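Local coordinates for tryparedoxin (Crithidia fasciculata, PDB 1O8X), which probably acts as a thioredoxin-like dithiol-disulfide oxidoreductase of the trypanosomatid response to oxidative stress, at residues C68-E74 / F91-V97. The protein carries 1 engineered substitution. Sequence-based numbering, arbitrary orientation.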
ATOM      1  N   CYS A  68       4.708   1.178  -1.312  1.00 12.96           N
ATOM      2  CA  CYS A  68       5.753   0.442  -2.010  1.00 13.46           C
ATOM      3  C   CYS A  68       6.288   1.351  -3.107  1.00 13.49           C
ATOM      4  O   CYS A  68       5.669   1.509  -4.154  1.00 13.07           O
ATOM      5  CB  CYS A  68       5.163  -0.831  -2.606  1.00 14.18           C
ATOM      6  SG  CYS A  68       4.563  -1.990  -1.371  1.00 14.89           S
ATOM      7  N   THR A  69       7.433   1.965  -2.853  1.00 14.69           N
ATOM      8  CA  THR A  69       7.902   3.040  -3.694  1.00 15.49           C
ATOM      9  C   THR A  69       8.517   2.636  -5.049  1.00 14.89           C
ATOM     10  O   THR A  69       9.207   1.631  -5.144  1.00 15.67           O
ATOM     11  CB  THR A  69       8.881   3.892  -2.866  1.00 17.30           C
ATOM     12  OG1 THR A  69       9.179   5.085  -3.587  1.00 20.01           O
ATOM     13  CG2 THR A  69      10.235   3.192  -2.676  1.00 19.23           C
ATOM     14  N   TRP A  70       8.238   3.430  -6.080  1.00 14.57           N
ATOM     15  CA  TRP A  70       8.995   3.373  -7.333  1.00 14.73           C
ATOM     16  C   TRP A  70       9.949   4.582  -7.476  1.00 15.46           C
ATOM     17  O   TRP A  70      10.553   4.783  -8.533  1.00 15.98           O
ATOM     18  CB  TRP A  70       8.049   3.291  -8.533  1.00 14.31           C
ATOM     19  CG  TRP A  70       7.477   1.910  -8.787  1.00 13.22           C
ATOM     20  CD1 TRP A  70       7.441   0.834  -7.926  1.00 14.01           C
ATOM     21  CD2 TRP A  70       6.833   1.482  -9.982  1.00 12.44           C
ATOM     22  NE1 TRP A  70       6.834  -0.240  -8.539  1.00 13.90           N
ATOM     23  CE2 TRP A  70       6.449   0.134  -9.801  1.00 12.55           C
ATOM     24  CE3 TRP A  70       6.550   2.098 -11.205  1.00 12.70           C
ATOM     25  CZ2 TRP A  70       5.799  -0.599 -10.802  1.00 12.76           C
ATOM     26  CZ3 TRP A  70       5.901   1.382 -12.184  1.00 13.21           C
ATOM     27  CH2 TRP A  70       5.526   0.045 -11.980  1.00 13.55           C
ATOM     28  N   ASP A  71      10.080   5.375  -6.414  1.00 16.98           N
ATOM     29  CA  ASP A  71      11.137   6.380  -6.343  1.00 18.54           C
ATOM     30  C   ASP A  71      12.498   5.719  -6.225  1.00 19.52           C
ATOM     31  O   ASP A  71      12.690   4.832  -5.403  1.00 20.65           O
ATOM     32  CB  ASP A  71      10.943   7.311  -5.152  1.00 19.24           C
ATOM     33  CG  ASP A  71       9.873   8.336  -5.406  1.00 20.44           C
ATOM     34  OD1 ASP A  71      10.069   9.230  -6.259  1.00 23.81           O
ATOM     35  OD2 ASP A  71       8.793   8.287  -4.821  1.00 23.06           O
ATOM     36  N   GLU A  72      13.455   6.205  -7.014  1.00 20.58           N
ATOM     37  CA  GLU A  72      14.822   5.682  -6.970  1.00 21.77           C
ATOM     38  C   GLU A  72      15.788   6.517  -6.146  1.00 23.48           C
ATOM     39  O   GLU A  72      16.921   6.100  -5.919  1.00 25.04           O
ATOM     40  CB  GLU A  72      15.320   5.427  -8.388  1.00 21.54           C
ATOM     41  CG  GLU A  72      14.477   4.331  -8.998  1.00 19.29           C
ATOM     42  CD  GLU A  72      14.887   3.932 -10.388  1.00 18.02           C
ATOM     43  OE1 GLU A  72      16.095   3.906 -10.685  1.00 17.45           O
ATOM     44  OE2 GLU A  72      13.985   3.609 -11.169  1.00 17.45           O
ATOM     45  N   GLU A  73      15.337   7.693  -5.717  1.00 23.94           N
ATOM     46  CA  GLU A  73      16.124   8.573  -4.850  1.00 24.75           C
ATOM     47  C   GLU A  73      15.529   8.590  -3.449  1.00 25.14           C
ATOM     48  O   GLU A  73      14.320   8.782  -3.296  1.00 24.85           O
ATOM     49  CB  GLU A  73      16.088   9.987  -5.405  1.00 25.10           C
ATOM     50  CG  GLU A  73      16.781  10.166  -6.741  1.00 26.11           C
ATOM     51  CD  GLU A  73      16.637  11.584  -7.250  1.00 27.56           C
ATOM     52  OE1 GLU A  73      15.514  11.961  -7.633  1.00 29.40           O
ATOM     53  OE2 GLU A  73      17.638  12.325  -7.260  1.00 28.42           O
ATOM     54  N   GLU A  74      16.370   8.400  -2.433  1.00 25.61           N
ATOM     55  CA  GLU A  74      15.903   8.381  -1.049  1.00 26.71           C
ATOM     56  C   GLU A  74      15.191   9.671  -0.646  1.00 26.87           C
ATOM     57  O   GLU A  74      14.162   9.611   0.029  1.00 26.69           O
ATOM     58  CB  GLU A  74      17.026   8.041  -0.059  1.00 27.22           C
ATOM     59  CG  GLU A  74      16.512   7.756   1.351  1.00 28.53           C
ATOM     60  CD  GLU A  74      17.459   6.934   2.213  1.00 30.76           C
ATOM     61  OE1 GLU A  74      18.678   6.850   1.912  1.00 32.09           O
ATOM     62  OE2 GLU A  74      16.977   6.372   3.217  1.00 32.15           O
ATOM     63  N   PHE A  91      13.031   2.387   2.369  1.00 23.42           N
ATOM     64  CA  PHE A  91      13.748   2.621   1.121  1.00 24.51           C
ATOM     65  C   PHE A  91      14.900   1.625   0.893  1.00 25.43           C
ATOM     66  O   PHE A  91      15.164   1.236  -0.246  1.00 25.63           O
ATOM     67  CB  PHE A  91      14.270   4.066   1.063  1.00 24.99           C
ATOM     68  CG  PHE A  91      14.911   4.420  -0.249  1.00 25.66           C
ATOM     69  CD1 PHE A  91      14.128   4.739  -1.354  1.00 26.26           C
ATOM     70  CD2 PHE A  91      16.301   4.408  -0.391  1.00 26.55           C
ATOM     71  CE1 PHE A  91      14.715   5.057  -2.582  1.00 25.83           C
ATOM     72  CE2 PHE A  91      16.896   4.720  -1.615  1.00 26.76           C
ATOM     73  CZ  PHE A  91      16.109   5.049  -2.707  1.00 26.61           C
ATOM     74  N   ALA A  92      15.561   1.213   1.977  1.00 26.18           N
ATOM     75  CA  ALA A  92      16.641   0.221   1.924  1.00 27.29           C
ATOM     76  C   ALA A  92      16.187  -1.150   1.423  1.00 27.82           C
ATOM     77  O   ALA A  92      17.002  -1.933   0.927  1.00 28.57           O
ATOM     78  CB  ALA A  92      17.310   0.092   3.291  1.00 27.45           C
ATOM     79  N   GLN A  93      14.886  -1.430   1.544  1.00 27.86           N
ATOM     80  CA  GLN A  93      14.309  -2.703   1.115  1.00 27.79           C
ATOM     81  C   GLN A  93      13.590  -2.564  -0.231  1.00 27.24           C
ATOM     82  O   GLN A  93      12.623  -3.280  -0.503  1.00 26.39           O
ATOM     83  CB  GLN A  93      13.373  -3.261   2.195  1.00 28.20           C
ATOM     84  CG  GLN A  93      14.041  -4.208   3.200  1.00 30.88           C
ATOM     85  CD  GLN A  93      14.955  -3.502   4.191  1.00 33.35           C
ATOM     86  OE1 GLN A  93      16.067  -3.969   4.456  1.00 35.47           O
ATOM     87  NE2 GLN A  93      14.491  -2.388   4.748  1.00 35.31           N
ATOM     88  N   SER A  94      14.080  -1.655  -1.074  1.00 26.88           N
ATOM     89  CA  SER A  94      13.515  -1.421  -2.405  1.00 27.35           C
ATOM     90  C   SER A  94      13.545  -2.642  -3.308  1.00 27.01           C
ATOM     91  O   SER A  94      12.647  -2.812  -4.138  1.00 27.06           O
ATOM     92  CB  SER A  94      14.216  -0.260  -3.108  1.00 27.37           C
ATOM     93  OG  SER A  94      13.809   0.986  -2.565  1.00 27.93           O
ATOM     94  N   GLU A  95      14.569  -3.483  -3.160  1.00 26.89           N
ATOM     95  CA  GLU A  95      14.654  -4.720  -3.933  1.00 27.17           C
ATOM     96  C   GLU A  95      13.413  -5.582  -3.697  1.00 25.57           C
ATOM     97  O   GLU A  95      12.878  -6.175  -4.642  1.00 25.42           O
ATOM     98  CB  GLU A  95      15.933  -5.486  -3.592  1.00 28.01           C
ATOM     99  CG  GLU A  95      17.163  -4.976  -4.335  1.00 32.78           C
ATOM    100  CD  GLU A  95      18.384  -4.788  -3.441  1.00 37.67           C
ATOM    101  OE1 GLU A  95      18.359  -5.217  -2.264  1.00 40.48           O
ATOM    102  OE2 GLU A  95      19.381  -4.191  -3.915  1.00 40.47           O
ATOM    103  N   ALA A  96      12.937  -5.617  -2.453  1.00 24.20           N
ATOM    104  CA  ALA A  96      11.718  -6.350  -2.117  1.00 22.94           C
ATOM    105  C   ALA A  96      10.530  -5.739  -2.850  1.00 21.54           C
ATOM    106  O   ALA A  96       9.655  -6.461  -3.299  1.00 21.34           O
ATOM    107  CB  ALA A  96      11.468  -6.363  -0.623  1.00 23.44           C
ATOM    108  N   VAL A  97      10.508  -4.411  -2.973  1.00 20.12           N
ATOM    109  CA  VAL A  97       9.419  -3.733  -3.678  1.00 18.52           C
ATOM    110  C   VAL A  97       9.433  -4.050  -5.168  1.00 18.01           C
ATOM    111  O   VAL A  97       8.376  -4.263  -5.778  1.00 16.39           O
ATOM    112  CB  VAL A  97       9.457  -2.201  -3.458  1.00 18.39           C
ATOM    113  CG1 VAL A  97       8.434  -1.513  -4.363  1.00 17.68           C
ATOM    114  CG2 VAL A  97       9.178  -1.881  -2.005  1.00 19.48           C
TER
HETATM  115  O   HOH W   1      13.698   2.314  -5.042  1.00 29.52           O
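With chi1 at -175° in F91 and -169° in E74, both side chains leave CB opposite the backbone N, which sends the F91 ring across to the backbone of 71-74 and runs the extended chain of E74 back over that ring. E74 CA sits almost on the ring axis, 3.7 Å from the F91 centroid, a CH-pi contact, while CB and CG continue over the CD2 side. At the rim of the same ring, D71 O approaches F91 CE1 to 3.5 Å and E72 O lies as close to CZ. Over the opposite face, offset toward the rim, is S94 OG. That hydroxyl gives its proton to F91 O (2.7 Å) and accepts one from a water, which also donates to D71 O at 2.7 Å, so a single water links the start of helix 94-103 to the loop. The loop bends through an ST turn, D71 N donating to T69 OG1 at 3.0 Å; D71 OD1 hydrogen-bonds S38 OG. Further along, V97 presses CG1 against T69 O (3.3 Å) and C68 CB, with the edge of the W70 indole nearby, its NE1 hydrogen-bonded to S101 OG. In this thioredoxin fold the contact packs the short 3-10 turn 91-92 and the first turn of helix 94-103 against the C-terminal end of strand 63-69 and the loop leading into helix 74-81, the opening of the beta-alpha-beta crossover from strand 63-69 to the parallel strand 87-88.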